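Local coordinates for Lmo0325 protein (Listeria monocytogenes EGD-e, PDB 4RYK), which is a putative transcriptional regulator that probably binds DNA, with a helix-turn-helix domain and an Rgg-type C-terminal helical domain, at residues Y267-W277 with A286-L297; Y145-L153 with I166-F174. All blocks are in the same frame, centred on the assembly; numbering follows the deposited sequence.

Contact 1: residues Y267-W277 with A286-L297; sequences YRQAKRAIQTW and ADLYSVVLKQFL
Ile274 fits as a knob into a hole formed by Ala286, Tyr289, Ser290 and Leu293. Its two branches divide the work. CG2 turns to the Ser290 hydroxyl, 3.7 Å from OG. CD1, at the end of the other branch, meets Leu293 CD2 at 3.8 Å. Ser290 OG also donates to Ala286 O, one turn back in its own helix (2.9 Å), which satisfies the hydroxyl beside the apolar CG2.

Trp277 reaches across with CG beside the backbone N (chi1 -81°), which carries the indole over to Tyr289, where its six-membered ring forms an offset stack. The centroids are 4.4 Å apart and the planes differ by 25°. Trp277 CH2 lies over the centre of the tyrosine ring. At the base of the side chain, Trp277 CB packs on Ala286 CB at 4.0 Å.

Leu293 also receives Lys271, whose CD lies 4.0 Å from Leu293 CD2. Tyr267 continues the apolar seam to Leu297.

Segments 267-277 and 286-297 run antiparallel, at 161°, in a helical hairpin. Helix 243-259 packs beside both, with Ile247 and Val248 on Trp277 and Tyr251 and Tyr252 on Tyr289. Arg272 bridges to Glu279 of the second subunit, and Thr276 packs on its copy there.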
loop_
_atom_site.group_PDB
_atom_site.type_symbol
_atom_site.label_atom_id
_atom_site.label_comp_id
_atom_site.label_asym_id
_atom_site.label_seq_id
_atom_site.Cartn_x
_atom_site.Cartn_y
_atom_site.Cartn_z
ATOM N N TYR A 267 4.876 21.945 -23.080
ATOM C CA TYR A 267 3.807 22.702 -22.483
ATOM C C TYR A 267 2.469 21.970 -22.523
ATOM O O TYR A 267 1.777 21.950 -21.523
ATOM C CB TYR A 267 3.663 24.012 -23.199
ATOM C CG TYR A 267 2.620 24.909 -22.633
ATOM C CD1 TYR A 267 2.778 25.484 -21.382
ATOM C CD2 TYR A 267 1.489 25.229 -23.371
ATOM C CE1 TYR A 267 1.812 26.335 -20.866
ATOM C CE2 TYR A 267 0.523 26.082 -22.869
ATOM C CZ TYR A 267 0.692 26.627 -21.626
ATOM O OH TYR A 267 -0.270 27.451 -21.141
ATOM N N ARG A 268 2.111 21.378 -23.658
ATOM C CA ARG A 268 0.842 20.666 -23.755
ATOM C C ARG A 268 0.829 19.447 -22.816
ATOM O O ARG A 268 -0.177 19.113 -22.228
ATOM C CB ARG A 268 0.563 20.239 -25.193
ATOM C CG ARG A 268 0.411 21.403 -26.191
ATOM C CD ARG A 268 -1.029 21.904 -26.402
ATOM N NE ARG A 268 -1.788 21.164 -27.433
ATOM C CZ ARG A 268 -3.041 21.446 -27.828
ATOM N NH1 ARG A 268 -3.717 22.464 -27.295
ATOM N NH2 ARG A 268 -3.630 20.706 -28.771
ATOM N N GLN A 269 1.964 18.797 -22.648
ATOM C CA GLN A 269 2.016 17.655 -21.783
ATOM C C GLN A 269 1.836 18.067 -20.331
ATOM O O GLN A 269 1.151 17.394 -19.582
ATOM C CB GLN A 269 3.340 16.973 -21.952
ATOM C CG GLN A 269 3.618 15.927 -20.897
ATOM C CD GLN A 269 3.684 14.565 -21.467
ATOM O OE1 GLN A 269 3.100 14.306 -22.502
ATOM N NE2 GLN A 269 4.434 13.696 -20.822
ATOM N N ALA A 270 2.487 19.151 -19.934
ATOM C CA ALA A 270 2.389 19.674 -18.569
ATOM C C ALA A 270 0.968 20.138 -18.248
ATOM O O ALA A 270 0.456 19.868 -17.170
ATOM C CB ALA A 270 3.365 20.832 -18.379
ATOM N N LYS A 271 0.357 20.866 -19.167
ATOM C CA LYS A 271 -1.049 21.251 -19.046
ATOM C C LYS A 271 -1.990 20.046 -18.979
ATOM O O LYS A 271 -2.972 20.080 -18.281
ATOM C CB LYS A 271 -1.449 22.147 -20.218
ATOM C CG LYS A 271 -0.783 23.520 -20.179
ATOM C CD LYS A 271 -1.540 24.502 -19.285
ATOM C CE LYS A 271 -2.673 25.186 -20.057
ATOM N NZ LYS A 271 -3.455 26.158 -19.230
ATOM N N ARG A 272 -1.665 18.989 -19.697
ATOM C CA ARG A 272 -2.487 17.799 -19.662
ATOM C C ARG A 272 -2.392 17.110 -18.266
ATOM O O ARG A 272 -3.388 16.608 -17.729
ATOM C CB ARG A 272 -2.071 16.880 -20.780
ATOM C CG ARG A 272 -2.703 15.527 -20.704
ATOM C CD ARG A 272 -3.974 15.539 -21.475
ATOM N NE ARG A 272 -5.132 16.116 -20.810
ATOM C CZ ARG A 272 -5.978 15.462 -20.006
ATOM N NH1 ARG A 272 -7.036 16.105 -19.520
ATOM N NH2 ARG A 272 -5.783 14.182 -19.676
ATOM N N ALA A 273 -1.211 17.109 -17.658
ATOM C CA ALA A 273 -1.083 16.525 -16.347
ATOM C C ALA A 273 -1.932 17.299 -15.315
ATOM O O ALA A 273 -2.644 16.698 -14.518
ATOM C CB ALA A 273 0.359 16.478 -15.921
ATOM N N ILE A 274 -1.858 18.618 -15.347
ATOM C CA ILE A 274 -2.671 19.450 -14.474
ATOM C C ILE A 274 -4.174 19.193 -14.648
ATOM O O ILE A 274 -4.906 19.063 -13.666
ATOM C CB ILE A 274 -2.319 20.917 -14.738
ATOM C CG1 ILE A 274 -0.957 21.199 -14.126
ATOM C CG2 ILE A 274 -3.377 21.897 -14.202
ATOM C CD1 ILE A 274 -0.316 22.459 -14.661
ATOM N N GLN A 275 -4.626 19.125 -15.887
ATOM C CA GLN A 275 -6.028 18.816 -16.172
ATOM C C GLN A 275 -6.415 17.442 -15.669
ATOM O O GLN A 275 -7.546 17.224 -15.257
ATOM C CB GLN A 275 -6.251 18.903 -17.683
ATOM C CG GLN A 275 -7.666 18.701 -18.204
ATOM C CD GLN A 275 -8.731 19.604 -17.596
ATOM O OE1 GLN A 275 -8.482 20.779 -17.256
ATOM N NE2 GLN A 275 -9.960 19.044 -17.461
ATOM N N THR A 276 -5.473 16.503 -15.726
ATOM C CA THR A 276 -5.717 15.161 -15.279
ATOM C C THR A 276 -5.884 15.145 -13.786
ATOM O O THR A 276 -6.787 14.494 -13.274
ATOM C CB THR A 276 -4.612 14.190 -15.709
ATOM O OG1 THR A 276 -4.585 14.098 -17.140
ATOM C CG2 THR A 276 -4.913 12.817 -15.174
ATOM N N TRP A 277 -5.028 15.858 -13.061
ATOM C CA TRP A 277 -5.237 15.952 -11.622
ATOM C C TRP A 277 -6.634 16.540 -11.307
ATOM O O TRP A 277 -7.298 16.105 -10.340
ATOM C CB TRP A 277 -4.169 16.799 -10.939
ATOM C CG TRP A 277 -2.882 16.064 -10.682
ATOM C CD1 TRP A 277 -2.742 14.880 -10.050
ATOM C CD2 TRP A 277 -1.578 16.497 -11.014
ATOM N NE1 TRP A 277 -1.440 14.532 -9.976
ATOM C CE2 TRP A 277 -0.698 15.508 -10.589
ATOM C CE3 TRP A 277 -1.067 17.606 -11.691
ATOM C CZ2 TRP A 277 0.672 15.607 -10.759
ATOM C CZ3 TRP A 277 0.276 17.691 -11.892
ATOM C CH2 TRP A 277 1.139 16.698 -11.411
ATOM N N ALA A 286 -3.612 19.997 -8.448
ATOM C CA ALA A 286 -3.626 20.705 -9.736
ATOM C C ALA A 286 -3.247 22.174 -9.568
ATOM O O ALA A 286 -2.577 22.737 -10.419
ATOM C CB ALA A 286 -4.970 20.645 -10.392
ATOM N N ASP A 287 -3.793 22.794 -8.534
ATOM C CA ASP A 287 -3.575 24.212 -8.228
ATOM C C ASP A 287 -2.119 24.468 -7.923
ATOM O O ASP A 287 -1.519 25.414 -8.421
ATOM C CB ASP A 287 -4.362 24.621 -6.972
ATOM C CG ASP A 287 -5.882 24.726 -7.214
ATOM O OD1 ASP A 287 -6.303 24.796 -8.378
ATOM O OD2 ASP A 287 -6.663 24.744 -6.223
ATOM N N LEU A 288 -1.557 23.600 -7.102
ATOM C CA LEU A 288 -0.166 23.736 -6.774
ATOM C C LEU A 288 0.727 23.614 -7.996
ATOM O O LEU A 288 1.639 24.430 -8.179
ATOM C CB LEU A 288 0.221 22.748 -5.700
ATOM C CG LEU A 288 1.695 22.840 -5.392
ATOM C CD1 LEU A 288 2.049 24.166 -4.684
ATOM C CD2 LEU A 288 2.122 21.618 -4.589
ATOM N N TYR A 289 0.458 22.653 -8.873
ATOM C CA TYR A 289 1.311 22.478 -10.050
ATOM C C TYR A 289 1.125 23.580 -11.060
ATOM O O TYR A 289 2.059 23.829 -11.804
ATOM C CB TYR A 289 1.136 21.111 -10.753
ATOM C CG TYR A 289 2.016 20.096 -10.115
ATOM C CD1 TYR A 289 1.586 19.392 -9.034
ATOM C CD2 TYR A 289 3.312 19.901 -10.550
ATOM C CE1 TYR A 289 2.401 18.496 -8.402
ATOM C CE2 TYR A 289 4.140 19.010 -9.922
ATOM C CZ TYR A 289 3.668 18.317 -8.849
ATOM O OH TYR A 289 4.451 17.431 -8.201
ATOM N N SER A 290 -0.068 24.186 -11.129
ATOM C CA SER A 290 -0.259 25.417 -11.917
ATOM C C SER A 290 0.664 26.552 -11.515
ATOM O O SER A 290 1.112 27.285 -12.363
ATOM C CB SER A 290 -1.674 25.948 -11.780
ATOM O OG SER A 290 -2.516 24.929 -12.249
ATOM N N VAL A 291 0.900 26.701 -10.222
ATOM C CA VAL A 291 1.844 27.682 -9.725
ATOM C C VAL A 291 3.255 27.290 -10.143
ATOM O O VAL A 291 4.011 28.104 -10.650
ATOM C CB VAL A 291 1.772 27.771 -8.202
ATOM C CG1 VAL A 291 2.897 28.679 -7.645
ATOM C CG2 VAL A 291 0.398 28.284 -7.834
ATOM N N VAL A 292 3.607 26.034 -9.942
ATOM C CA VAL A 292 4.905 25.598 -10.377
ATOM C C VAL A 292 5.105 25.917 -11.842
ATOM O O VAL A 292 6.180 26.368 -12.268
ATOM C CB VAL A 292 5.084 24.102 -10.164
ATOM C CG1 VAL A 292 6.449 23.664 -10.647
ATOM C CG2 VAL A 292 4.900 23.740 -8.690
ATOM N N LEU A 293 4.061 25.694 -12.624
ATOM C CA LEU A 293 4.200 25.802 -14.068
ATOM C C LEU A 293 4.402 27.255 -14.461
ATOM O O LEU A 293 5.238 27.570 -15.328
ATOM C CB LEU A 293 2.977 25.245 -14.782
ATOM C CG LEU A 293 2.920 25.456 -16.288
ATOM C CD1 LEU A 293 4.192 24.897 -16.900
ATOM C CD2 LEU A 293 1.717 24.786 -16.920
ATOM N N LYS A 294 3.603 28.130 -13.870
ATOM C CA LYS A 294 3.727 29.546 -14.171
ATOM C C LYS A 294 5.088 30.118 -13.819
ATOM O O LYS A 294 5.620 30.929 -14.561
ATOM C CB LYS A 294 2.689 30.331 -13.414
ATOM C CG LYS A 294 1.336 30.213 -14.043
ATOM C CD LYS A 294 0.284 30.639 -13.064
ATOM C CE LYS A 294 -1.087 30.445 -13.661
ATOM N NZ LYS A 294 -2.013 31.370 -12.973
ATOM N N GLN A 295 5.618 29.722 -12.672
ATOM C CA GLN A 295 6.899 30.239 -12.199
ATOM C C GLN A 295 7.981 29.702 -13.109
ATOM O O GLN A 295 8.919 30.390 -13.479
ATOM C CB GLN A 295 7.131 29.813 -10.739
ATOM C CG GLN A 295 6.154 30.480 -9.761
ATOM C CD GLN A 295 6.461 31.968 -9.547
ATOM O OE1 GLN A 295 7.584 32.329 -9.178
ATOM N NE2 GLN A 295 5.463 32.841 -9.760
ATOM N N PHE A 296 7.815 28.465 -13.528
ATOM C CA PHE A 296 8.780 27.861 -14.421
ATOM C C PHE A 296 8.811 28.618 -15.759
ATOM O O PHE A 296 9.884 28.937 -16.276
ATOM C CB PHE A 296 8.429 26.400 -14.599
ATOM C CG PHE A 296 9.136 25.745 -15.716
ATOM C CD1 PHE A 296 8.582 25.727 -16.972
ATOM C CD2 PHE A 296 10.359 25.122 -15.507
ATOM C CE1 PHE A 296 9.240 25.100 -18.011
ATOM C CE2 PHE A 296 11.005 24.465 -16.538
ATOM C CZ PHE A 296 10.448 24.460 -17.799
ATOM N N LEU A 297 7.641 28.923 -16.310
ATOM C CA LEU A 297 7.575 29.631 -17.580
ATOM C C LEU A 297 8.266 30.984 -17.459
ATOM O O LEU A 297 8.981 31.407 -18.351
ATOM C CB LEU A 297 6.131 29.863 -17.986
ATOM C CG LEU A 297 5.301 28.650 -18.378
ATOM C CD1 LEU A 297 3.882 29.080 -18.769
ATOM C CD2 LEU A 297 5.985 27.867 -19.489
#

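Contact 2: residues Y145-L153 with I166-F174; sequences YKKIIHDYL and IFSNGISFF
His150, whose CB packs on Phe174, donates from ND1 to Asp151 OD1 at 2.8 Å. The bond is nearly straight, and the acceptor lies in the imidazole plane. OD1 is met on its anti side, somewhat out of the carboxylate plane. Lys147 NZ takes the other oxygen, OD2, on the syn side in a salt bridge of 3.0 Å. The two bonds should fix the carboxylate's rotation, and the in-plane ND1 bond that of the imidazole.

No hydrogen bond crosses the contact; side-chain packing joins the segments. Lys146 lays CG over one face of the Phe173 ring, a CH-pi contact with CG 4.0 Å from the centroid. Its NZ turns to a salt bridge with Asp143. Ile149 CD1 approaches the same ring obliquely, 3.8 Å from Phe173 CE2.

Ile149 CG2 stands anti to the backbone N and meets Ile166 CG2 at 3.9 Å. It also lies at the edge of the Phe174 ring, near its plane. Gly170 O, from the ring's own segment, lies 3.3 Å above one face, toward the rim. Leu153 CD1 touches both Ile166 CG2 and Phe174 CZ. Ile166 CD1 touches Tyr152 CE2 at 3.6 Å, while the tyrosine hydroxyl bonds to Glu163.

Phe182 of helix 176-193 meets Phe174 edge-to-face and also packs on Leu153 and Phe167. Helices 143-153 and 161-170 form a roughly antiparallel hairpin (144° between the short segments) in the Rgg C-terminal domain. Phe173 lies in a 3-10 turn, 171-173, and Phe174 in the loop after it. Such pairing is consistent with the TPR-like architecture of this family.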
loop_
_atom_site.group_PDB
_atom_site.type_symbol
_atom_site.label_atom_id
_atom_site.label_comp_id
_atom_site.label_asym_id
_atom_site.label_seq_id
_atom_site.Cartn_x
_atom_site.Cartn_y
_atom_site.Cartn_z
ATOM N N TYR A 145 23.440 20.127 13.848
ATOM C CA TYR A 145 22.389 19.196 13.479
ATOM C C TYR A 145 22.622 18.654 12.092
ATOM O O TYR A 145 22.332 17.519 11.841
ATOM C CB TYR A 145 21.007 19.836 13.611
ATOM C CG TYR A 145 20.747 20.364 14.998
ATOM C CD1 TYR A 145 20.841 19.526 16.100
ATOM C CD2 TYR A 145 20.439 21.685 15.207
ATOM C CE1 TYR A 145 20.628 19.983 17.368
ATOM C CE2 TYR A 145 20.210 22.163 16.485
ATOM C CZ TYR A 145 20.312 21.296 17.559
ATOM O OH TYR A 145 20.104 21.750 18.840
ATOM N N LYS A 146 23.166 19.447 11.193
ATOM C CA LYS A 146 23.462 18.941 9.852
ATOM C C LYS A 146 24.579 17.900 9.911
ATOM O O LYS A 146 24.558 16.901 9.206
ATOM C CB LYS A 146 23.899 20.069 8.949
ATOM C CG LYS A 146 22.831 21.131 8.706
ATOM C CD LYS A 146 23.482 22.460 8.344
ATOM C CE LYS A 146 24.424 22.363 7.140
ATOM N NZ LYS A 146 25.525 23.367 7.232
ATOM N N LYS A 147 25.555 18.144 10.774
ATOM C CA LYS A 147 26.611 17.187 10.994
ATOM C C LYS A 147 26.084 15.854 11.532
ATOM O O LYS A 147 26.531 14.776 11.126
ATOM C CB LYS A 147 27.627 17.766 11.961
ATOM C CG LYS A 147 28.784 16.831 12.257
ATOM C CD LYS A 147 29.846 17.573 13.056
ATOM C CE LYS A 147 30.657 16.625 13.932
ATOM N NZ LYS A 147 31.367 15.652 13.074
ATOM N N ILE A 148 25.164 15.913 12.476
ATOM C CA ILE A 148 24.604 14.676 13.020
ATOM C C ILE A 148 23.937 13.842 11.915
ATOM O O ILE A 148 24.077 12.640 11.851
ATOM C CB ILE A 148 23.617 14.979 14.152
ATOM C CG1 ILE A 148 24.388 15.291 15.429
ATOM C CG2 ILE A 148 22.684 13.794 14.413
ATOM C CD1 ILE A 148 23.525 15.957 16.493
ATOM N N ILE A 149 23.211 14.501 11.048
ATOM C CA ILE A 149 22.477 13.816 10.003
ATOM C C ILE A 149 23.465 13.265 8.974
ATOM O O ILE A 149 23.410 12.110 8.601
ATOM C CB ILE A 149 21.488 14.785 9.331
ATOM C CG1 ILE A 149 20.411 15.171 10.334
ATOM C CG2 ILE A 149 20.891 14.144 8.069
ATOM C CD1 ILE A 149 19.714 16.474 9.982
ATOM N N HIS A 150 24.396 14.107 8.546
ATOM C CA HIS A 150 25.455 13.666 7.644
ATOM C C HIS A 150 26.177 12.437 8.174
ATOM O O HIS A 150 26.402 11.465 7.433
ATOM C CB HIS A 150 26.492 14.769 7.402
ATOM C CG HIS A 150 27.703 14.271 6.697
ATOM N ND1 HIS A 150 28.775 13.710 7.368
ATOM C CD2 HIS A 150 27.974 14.151 5.380
ATOM C CE1 HIS A 150 29.674 13.300 6.485
ATOM N NE2 HIS A 150 29.219 13.567 5.273
ATOM N N ASP A 151 26.554 12.502 9.441
ATOM C CA ASP A 151 27.404 11.460 10.017
ATOM C C ASP A 151 26.649 10.160 10.265
ATOM O O ASP A 151 27.268 9.106 10.322
ATOM C CB ASP A 151 28.008 11.892 11.342
ATOM C CG ASP A 151 29.092 12.957 11.186
ATOM O OD1 ASP A 151 29.483 13.256 10.052
ATOM O OD2 ASP A 151 29.522 13.494 12.213
ATOM N N TYR A 152 25.346 10.233 10.471
ATOM C CA TYR A 152 24.541 9.019 10.550
ATOM C C TYR A 152 24.550 8.246 9.213
ATOM O O TYR A 152 24.739 7.046 9.173
ATOM C CB TYR A 152 23.081 9.365 10.908
ATOM C CG TYR A 152 22.184 8.142 10.856
ATOM C CD1 TYR A 152 22.245 7.176 11.859
ATOM C CD2 TYR A 152 21.323 7.923 9.798
ATOM C CE1 TYR A 152 21.485 6.016 11.812
ATOM C CE2 TYR A 152 20.505 6.788 9.753
ATOM C CZ TYR A 152 20.577 5.833 10.764
ATOM O OH TYR A 152 19.817 4.650 10.732
ATOM N N LEU A 153 24.298 8.933 8.113
ATOM C CA LEU A 153 24.298 8.279 6.808
ATOM C C LEU A 153 25.703 7.923 6.271
ATOM O O LEU A 153 25.855 6.977 5.512
ATOM C CB LEU A 153 23.620 9.165 5.782
ATOM C CG LEU A 153 22.129 9.456 6.022
ATOM C CD1 LEU A 153 21.644 10.456 4.975
ATOM C CD2 LEU A 153 21.298 8.178 5.964
ATOM N N ILE A 166 15.233 9.941 5.855
ATOM C CA ILE A 166 16.186 10.892 6.386
ATOM C C ILE A 166 16.809 11.699 5.238
ATOM O O ILE A 166 16.847 12.939 5.269
ATOM C CB ILE A 166 17.253 10.190 7.229
ATOM C CG1 ILE A 166 16.667 9.746 8.570
ATOM C CG2 ILE A 166 18.422 11.143 7.464
ATOM C CD1 ILE A 166 17.488 8.697 9.282
ATOM N N PHE A 167 17.250 10.979 4.202
ATOM C CA PHE A 167 17.910 11.556 3.055
ATOM C C PHE A 167 17.007 12.568 2.451
ATOM O O PHE A 167 17.446 13.676 2.089
ATOM C CB PHE A 167 18.179 10.513 1.994
ATOM C CG PHE A 167 18.851 11.033 0.794
ATOM C CD1 PHE A 167 20.059 11.704 0.910
ATOM C CD2 PHE A 167 18.349 10.787 -0.450
ATOM C CE1 PHE A 167 20.734 12.144 -0.215
ATOM C CE2 PHE A 167 19.019 11.217 -1.576
ATOM C CZ PHE A 167 20.192 11.908 -1.460
ATOM N N SER A 168 15.742 12.227 2.340
ATOM C CA SER A 168 14.890 13.155 1.673
ATOM C C SER A 168 14.687 14.480 2.475
ATOM O O SER A 168 14.436 15.490 1.850
ATOM C CB SER A 168 13.578 12.509 1.294
ATOM O OG SER A 168 12.794 12.533 2.429
ATOM N N ASN A 169 14.848 14.510 3.807
ATOM C CA ASN A 169 14.881 15.807 4.540
ATOM C C ASN A 169 16.244 16.479 4.547
ATOM O O ASN A 169 16.365 17.698 4.569
ATOM C CB ASN A 169 14.508 15.631 6.018
ATOM C CG ASN A 169 13.068 15.368 6.203
ATOM O OD1 ASN A 169 12.299 16.245 6.615
ATOM N ND2 ASN A 169 12.668 14.173 5.872
ATOM N N GLY A 170 17.276 15.663 4.613
ATOM C CA GLY A 170 18.604 16.164 4.768
ATOM C C GLY A 170 19.303 16.612 3.496
ATOM O O GLY A 170 20.438 17.128 3.570
ATOM N N ILE A 171 18.667 16.493 2.340
ATOM C CA ILE A 171 19.507 16.441 1.157
ATOM C C ILE A 171 20.250 17.746 0.877
ATOM O O ILE A 171 21.450 17.750 0.478
ATOM C CB ILE A 171 18.775 15.975 -0.105
ATOM C CG1 ILE A 171 19.843 15.784 -1.200
ATOM C CG2 ILE A 171 17.691 16.954 -0.482
ATOM C CD1 ILE A 171 19.425 15.014 -2.425
ATOM N N SER A 172 19.576 18.847 1.128
ATOM C CA SER A 172 20.155 20.155 0.877
ATOM C C SER A 172 21.304 20.460 1.868
ATOM O O SER A 172 22.063 21.396 1.676
ATOM C CB SER A 172 19.044 21.233 0.935
ATOM O OG SER A 172 18.550 21.430 2.269
ATOM N N PHE A 173 21.446 19.663 2.924
ATOM C CA PHE A 173 22.543 19.874 3.861
ATOM C C PHE A 173 23.899 19.417 3.355
ATOM O O PHE A 173 24.900 19.754 3.947
ATOM C CB PHE A 173 22.275 19.186 5.197
ATOM C CG PHE A 173 20.961 19.563 5.823
ATOM C CD1 PHE A 173 20.426 20.833 5.654
ATOM C CD2 PHE A 173 20.267 18.648 6.589
ATOM C CE1 PHE A 173 19.225 21.177 6.243
ATOM C CE2 PHE A 173 19.069 18.984 7.181
ATOM C CZ PHE A 173 18.538 20.245 7.004
ATOM N N PHE A 174 23.958 18.664 2.274
ATOM C CA PHE A 174 25.217 18.040 1.883
ATOM C C PHE A 174 25.797 18.715 0.655
ATOM O O PHE A 174 25.058 19.214 -0.180
ATOM C CB PHE A 174 25.005 16.578 1.570
ATOM C CG PHE A 174 24.117 15.851 2.553
ATOM C CD1 PHE A 174 24.367 15.899 3.904
ATOM C CD2 PHE A 174 23.066 15.096 2.100
ATOM C CE1 PHE A 174 23.563 15.200 4.793
ATOM C CE2 PHE A 174 22.225 14.423 2.978
ATOM C CZ PHE A 174 22.494 14.471 4.339
#

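Overall arrangement
Past the N-terminal helix-turn-helix region, the chain enters the helical C-terminal domain that holds both contacts. Contact 2 comes first. It closes the loop 154-160 between helices 143-153 and 161-170. Helices 176-193, 197-216, 220-235 and 243-259 then follow. Contact 1 closes the last hairpin, across residues 280-282, joining helix 263-279 to helix 283-300. The contacts are in series, so they neither nest nor cross. Their centres are 31 Å apart and their nearest atoms about 14 Å apart. Contact 2 packs on helices 82-91, 113-132 and 176-193, and contact 1 on helix 243-259. Both include residues that meet the second subunit.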